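N2152 (Neocallimastix frontalis, PDB 5U22) probably hydrolyses arabinose-containing glycosides as a family 39 glycoside hydrolase, a TIM barrel joined to a beta sandwich. Local coordinates at residues A31-A36 with M316-P321; K327-A332 with F344-P349. All coordinates share one frame; numbering follows the deposited sequence.

Interaction 1: A31-A36 with M316-P321; sequences AKIRRA and MVSVSP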
loop_
_atom_site.group_PDB
_atom_site.type_symbol
_atom_site.label_atom_id
_atom_site.label_comp_id
_atom_site.label_asym_id
_atom_site.label_seq_id
_atom_site.Cartn_x
_atom_site.Cartn_y
_atom_site.Cartn_z
ATOM N N ALA A 31 14.285 -16.289 -8.308
ATOM C CA ALA A 31 14.646 -14.873 -8.268
ATOM C C ALA A 31 13.978 -14.226 -7.059
ATOM O O ALA A 31 12.931 -13.584 -7.148
ATOM C CB ALA A 31 14.261 -14.204 -9.583
ATOM N N LYS A 32 14.622 -14.392 -5.903
ATOM C CA LYS A 32 14.089 -13.870 -4.650
ATOM C C LYS A 32 14.212 -12.352 -4.600
ATOM O O LYS A 32 15.279 -11.795 -4.881
ATOM C CB LYS A 32 14.833 -14.488 -3.465
ATOM C CG LYS A 32 14.161 -15.699 -2.832
ATOM C CD LYS A 32 13.951 -16.848 -3.805
ATOM C CE LYS A 32 13.590 -18.121 -3.056
ATOM N NZ LYS A 32 13.095 -19.205 -3.943
ATOM N N ILE A 33 13.124 -11.678 -4.231
ATOM C CA ILE A 33 13.166 -10.226 -4.084
ATOM C C ILE A 33 13.530 -9.906 -2.645
ATOM O O ILE A 33 14.517 -9.209 -2.375
ATOM C CB ILE A 33 11.832 -9.569 -4.465
ATOM C CG1 ILE A 33 11.441 -9.946 -5.889
ATOM C CG2 ILE A 33 11.947 -8.059 -4.340
ATOM C CD1 ILE A 33 10.013 -9.585 -6.223
ATOM N N ARG A 34 12.710 -10.400 -1.721
ATOM C CA ARG A 34 12.897 -10.257 -0.286
ATOM C C ARG A 34 11.800 -11.057 0.392
ATOM O O ARG A 34 10.924 -11.611 -0.284
ATOM C CB ARG A 34 12.825 -8.793 0.151
ATOM C CG ARG A 34 11.516 -8.168 -0.215
ATOM C CD ARG A 34 11.319 -6.751 0.324
ATOM N NE ARG A 34 10.048 -6.252 -0.196
ATOM C CZ ARG A 34 9.448 -5.123 0.179
ATOM N NH1 ARG A 34 10.002 -4.330 1.102
ATOM N NH2 ARG A 34 8.285 -4.794 -0.383
ATOM N N ARG A 35 11.831 -11.105 1.720
ATOM C CA ARG A 35 10.787 -11.781 2.472
ATOM C C ARG A 35 9.429 -11.145 2.199
ATOM O O ARG A 35 9.322 -9.966 1.851
ATOM C CB ARG A 35 11.075 -11.720 3.968
ATOM C CG ARG A 35 12.337 -12.418 4.430
ATOM C CD ARG A 35 12.332 -12.454 5.955
ATOM N NE ARG A 35 10.979 -12.737 6.434
ATOM C CZ ARG A 35 10.511 -12.414 7.635
ATOM N NH1 ARG A 35 11.286 -11.783 8.515
ATOM N NH2 ARG A 35 9.262 -12.727 7.956
ATOM N N ALA A 36 8.386 -11.948 2.344
ATOM C CA ALA A 36 7.025 -11.430 2.280
ATOM C C ALA A 36 6.765 -10.467 3.429
ATOM O O ALA A 36 6.916 -10.827 4.600
ATOM C CB ALA A 36 6.028 -12.588 2.319
ATOM N N MET A 316 9.108 -13.304 -1.539
ATOM C CA MET A 316 8.552 -12.799 -2.787
ATOM C C MET A 316 9.563 -13.032 -3.902
ATOM O O MET A 316 10.770 -12.878 -3.698
ATOM C CB MET A 316 8.220 -11.305 -2.668
ATOM C CG MET A 316 7.386 -10.950 -1.451
ATOM S SD MET A 316 5.815 -11.851 -1.403
ATOM C CE MET A 316 5.057 -11.238 -2.924
ATOM N N VAL A 317 9.072 -13.434 -5.076
ATOM C CA VAL A 317 9.937 -13.741 -6.206
ATOM C C VAL A 317 9.495 -12.938 -7.419
ATOM O O VAL A 317 8.375 -12.424 -7.487
ATOM C CB VAL A 317 9.951 -15.245 -6.540
ATOM C CG1 VAL A 317 10.531 -16.029 -5.383
ATOM C CG2 VAL A 317 8.541 -15.747 -6.842
ATOM N N SER A 318 10.388 -12.869 -8.404
ATOM C CA SER A 318 10.195 -11.967 -9.530
ATOM C C SER A 318 9.070 -12.430 -10.443
ATOM O O SER A 318 8.929 -13.618 -10.754
ATOM C CB SER A 318 11.490 -11.830 -10.324
ATOM O OG SER A 318 12.450 -11.096 -9.570
ATOM N N VAL A 319 8.260 -11.471 -10.863
ATOM C CA VAL A 319 7.195 -11.673 -11.832
ATOM C C VAL A 319 7.508 -10.783 -13.019
ATOM O O VAL A 319 7.732 -9.578 -12.844
ATOM C CB VAL A 319 5.813 -11.313 -11.252
ATOM C CG1 VAL A 319 4.747 -11.378 -12.350
ATOM C CG2 VAL A 319 5.452 -12.240 -10.084
ATOM N N SER A 320 7.517 -11.362 -14.216
ATOM C CA SER A 320 7.725 -10.555 -15.409
ATOM C C SER A 320 6.396 -10.406 -16.133
ATOM O O SER A 320 5.869 -11.403 -16.659
ATOM C CB SER A 320 8.771 -11.183 -16.325
ATOM O OG SER A 320 8.851 -10.468 -17.549
ATOM N N PRO A 321 5.821 -9.211 -16.181
ATOM C CA PRO A 321 4.478 -9.043 -16.733
ATOM C C PRO A 321 4.543 -8.510 -18.153
ATOM O O PRO A 321 5.638 -8.263 -18.679
ATOM C CB PRO A 321 3.862 -8.012 -15.783
ATOM C CG PRO A 321 5.033 -7.105 -15.492
ATOM C CD PRO A 321 6.284 -7.979 -15.513
#
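Met316 holds strand 31-35 through both of its backbone polar groups. Its O receives a nearly straight bond from Ile33 N at 2.7 Å, while its N donates to Arg34 O at 2.8 Å. One residue thus serves two successive residues opposite, a local irregularity consistent with a beta bulge and with the helical backbone angles of Ile33. Met316 buries more surface in this contact than any other residue. Its side chain starts with CG beside its own backbone N (chi1 -51°) and bends again at the next two torsions, which carries SD to 3.8 Å from Ala36 CB. A flexible thioether suits this folded path, and alanine is small enough to take the sulfur alongside. Beyond it, Met316 reaches Ala332 of the next strand. Ile33 lays CD1 against the Val317 carbonyl, 3.5 Å from its O, and also packs on Lys272.

Toward Ala31 the contact thins and opens to solvent. Ser318 N bonds to Ala31 O at 2.9 Å in the carbonyl plane, though the hydrogen bond is bent at 136°. Lys32 and Val317 run side by side, with CD of the lysine 3.9 Å from CG1 of the valine; the aliphatic stem shields the buried valine while NZ hydrogen-bonds to Cys29 O, just before the strand. The pairing joins an N-terminal strand to one that follows the barrel sequence, consistent with the TIM barrel plus beta sandwich architecture of family 39 enzymes.

Interaction 2: K327-A332 with F344-P349; sequences KLIDGA and FIFGGP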
loop_
_atom_site.group_PDB
_atom_site.type_symbol
_atom_site.label_atom_id
_atom_site.label_comp_id
_atom_site.label_asym_id
_atom_site.label_seq_id
_atom_site.Cartn_x
_atom_site.Cartn_y
_atom_site.Cartn_z
ATOM N N LYS A 327 -0.878 0.244 -18.102
ATOM C CA LYS A 327 -2.017 -0.211 -17.312
ATOM C C LYS A 327 -2.123 -1.729 -17.220
ATOM O O LYS A 327 -3.012 -2.216 -16.516
ATOM C CB LYS A 327 -3.314 0.353 -17.894
ATOM C CG LYS A 327 -3.365 1.874 -17.874
ATOM C CD LYS A 327 -4.685 2.405 -18.400
ATOM C CE LYS A 327 -4.855 3.871 -18.026
ATOM N NZ LYS A 327 -3.757 4.705 -18.588
ATOM N N LEU A 328 -1.243 -2.487 -17.881
ATOM C CA LEU A 328 -1.528 -3.898 -18.104
ATOM C C LEU A 328 -1.335 -4.733 -16.842
ATOM O O LEU A 328 -0.609 -4.364 -15.911
ATOM C CB LEU A 328 -0.661 -4.471 -19.229
ATOM C CG LEU A 328 -0.895 -3.790 -20.586
ATOM C CD1 LEU A 328 -0.042 -4.422 -21.676
ATOM C CD2 LEU A 328 -2.363 -3.825 -20.945
ATOM N N ILE A 329 -2.034 -5.873 -16.840
ATOM C CA ILE A 329 -2.023 -6.929 -15.830
ATOM C C ILE A 329 -0.635 -7.169 -15.236
ATOM O O ILE A 329 0.373 -7.190 -15.948
ATOM C CB ILE A 329 -2.598 -8.221 -16.442
ATOM C CG1 ILE A 329 -2.651 -9.362 -15.416
ATOM C CG2 ILE A 329 -1.802 -8.628 -17.706
ATOM C CD1 ILE A 329 -3.588 -10.447 -15.850
ATOM N N ASP A 330 -0.584 -7.349 -13.921
ATOM C CA ASP A 330 0.670 -7.512 -13.195
ATOM C C ASP A 330 0.344 -8.276 -11.918
ATOM O O ASP A 330 -0.823 -8.553 -11.634
ATOM C CB ASP A 330 1.295 -6.145 -12.912
ATOM C CG ASP A 330 2.788 -6.204 -12.680
ATOM O OD1 ASP A 330 3.338 -7.291 -12.398
ATOM O OD2 ASP A 330 3.415 -5.133 -12.780
ATOM N N GLY A 331 1.361 -8.589 -11.126
ATOM C CA GLY A 331 1.073 -9.306 -9.894
ATOM C C GLY A 331 2.322 -9.650 -9.114
ATOM O O GLY A 331 3.422 -9.190 -9.421
ATOM N N ALA A 332 2.129 -10.479 -8.088
ATOM C CA ALA A 332 3.201 -10.808 -7.164
ATOM C C ALA A 332 3.149 -12.288 -6.828
ATOM O O ALA A 332 2.082 -12.909 -6.837
ATOM C CB ALA A 332 3.106 -9.982 -5.872
ATOM N N PHE A 344 0.753 -17.215 -6.645
ATOM C CA PHE A 344 0.870 -16.158 -7.646
ATOM C C PHE A 344 -0.489 -15.484 -7.756
ATOM O O PHE A 344 -1.470 -16.139 -8.126
ATOM C CB PHE A 344 1.302 -16.737 -8.999
ATOM C CG PHE A 344 1.452 -15.704 -10.089
ATOM C CD1 PHE A 344 1.775 -14.390 -9.777
ATOM C CD2 PHE A 344 1.281 -16.048 -11.422
ATOM C CE1 PHE A 344 1.910 -13.431 -10.776
ATOM C CE2 PHE A 344 1.428 -15.091 -12.429
ATOM C CZ PHE A 344 1.742 -13.784 -12.094
ATOM N N ILE A 345 -0.563 -14.198 -7.403
ATOM C CA ILE A 345 -1.802 -13.430 -7.529
ATOM C C ILE A 345 -1.600 -12.340 -8.566
ATOM O O ILE A 345 -0.533 -11.716 -8.622
ATOM C CB ILE A 345 -2.265 -12.835 -6.180
ATOM C CG1 ILE A 345 -1.240 -11.839 -5.626
ATOM C CG2 ILE A 345 -2.485 -13.938 -5.167
ATOM C CD1 ILE A 345 -1.662 -11.241 -4.269
ATOM N N PHE A 346 -2.624 -12.102 -9.387
ATOM C CA PHE A 346 -2.449 -11.191 -10.507
ATOM C C PHE A 346 -3.811 -10.717 -10.996
ATOM O O PHE A 346 -4.855 -11.283 -10.665
ATOM C CB PHE A 346 -1.655 -11.860 -11.639
ATOM C CG PHE A 346 -2.214 -13.192 -12.073
ATOM C CD1 PHE A 346 -1.842 -14.357 -11.417
ATOM C CD2 PHE A 346 -3.102 -13.279 -13.138
ATOM C CE1 PHE A 346 -2.341 -15.601 -11.822
ATOM C CE2 PHE A 346 -3.603 -14.505 -13.555
ATOM C CZ PHE A 346 -3.232 -15.667 -12.892
ATOM N N GLY A 347 -3.783 -9.669 -11.806
ATOM C CA GLY A 347 -5.011 -9.088 -12.304
ATOM C C GLY A 347 -4.746 -7.787 -13.019
ATOM O O GLY A 347 -3.666 -7.205 -12.872
ATOM N N GLY A 348 -5.716 -7.324 -13.793
ATOM C CA GLY A 348 -5.581 -6.091 -14.532
ATOM C C GLY A 348 -5.858 -6.261 -16.013
ATOM O O GLY A 348 -5.994 -7.383 -16.523
ATOM N N PRO A 349 -5.955 -5.119 -16.734
ATOM C CA PRO A 349 -6.147 -5.141 -18.193
ATOM C C PRO A 349 -5.320 -6.208 -18.897
ATOM O O PRO A 349 -4.112 -6.332 -18.669
ATOM C CB PRO A 349 -5.720 -3.727 -18.611
ATOM C CG PRO A 349 -6.150 -2.883 -17.409
ATOM C CD PRO A 349 -5.885 -3.745 -16.201
#
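Pro349 and Ile329 meet where the two segments leave the regular sheet. Ile329 N donates to Pro349 O at 2.8 Å, the donor lying in the carbonyl plane, so the pairing continues past the last strand residues. The proline packs a compact apolar ring against Lys327 O, with CG 3.3 Å from that oxygen and CB and CD close to it; CB also meets Leu328 CD2.

Ile329 sends CG1 opposite its own N (chi1 -178°), which sets that branch 3.5 Å from Gly347 O and brings CD1 to the edge of the Phe346 ring, 4.0 Å from CD2. With only a methyl at Ile329, as in alanine, the Phe346 edge is likely to lose its CD1 neighbour and a gap to open beside Gly347, although the backbone bond could remain.

Ala332 is gripped through both N and O by the backbone of Ile345, each bond 3.0 Å. The same Ala332 O also meets the edge of the Phe344 ring, 3.3 Å from CD1, and one face of that ring is overlain by Phe346 CD1. At this backbone conformation a CB on Gly331 would collide with Ile345 O and Phe346 CB, which explains the glycine.

The contact forms the open end of the hairpin 330-336/341-347. On one side Ile345 packs on helix 301-310 and Ala332 on helix 258-270, whose Arg267 and Arg270 form salt bridges with Asp330; on the other, Ile329 and Phe344 rest on strand 23-28. Within the sheet, strand 415-422 pairs with strand 341-347, and strand 315-320 lies beside strand 330-336 on the other edge of the hairpin.

In the fold
Both contacts belong to the same mixed sheet, where strands 315-320 and 330-336 are neighbours, and their centres lie about 14 Å apart. Interaction 1 is the more exposed, partly buried and with exposed Lys32 and Arg35 at its surface; interaction 2 is largely buried, built from apolar residues and glycines, with one buried aspartate, Asp330. They also differ in topology: 31-36 with 316-321 joins distant parts of the sequence, whereas 327-332 with 344-349 is local to one hairpin. The two meet directly, Met316 CE packing 3.8 Å from Ala332 CB and Pro321 CB lying 3.5 Å from Asp330 OD1. Helix 258-270 serves both, since Arg270, already paired with Asp330, also donates a hydrogen bond to Val319 O.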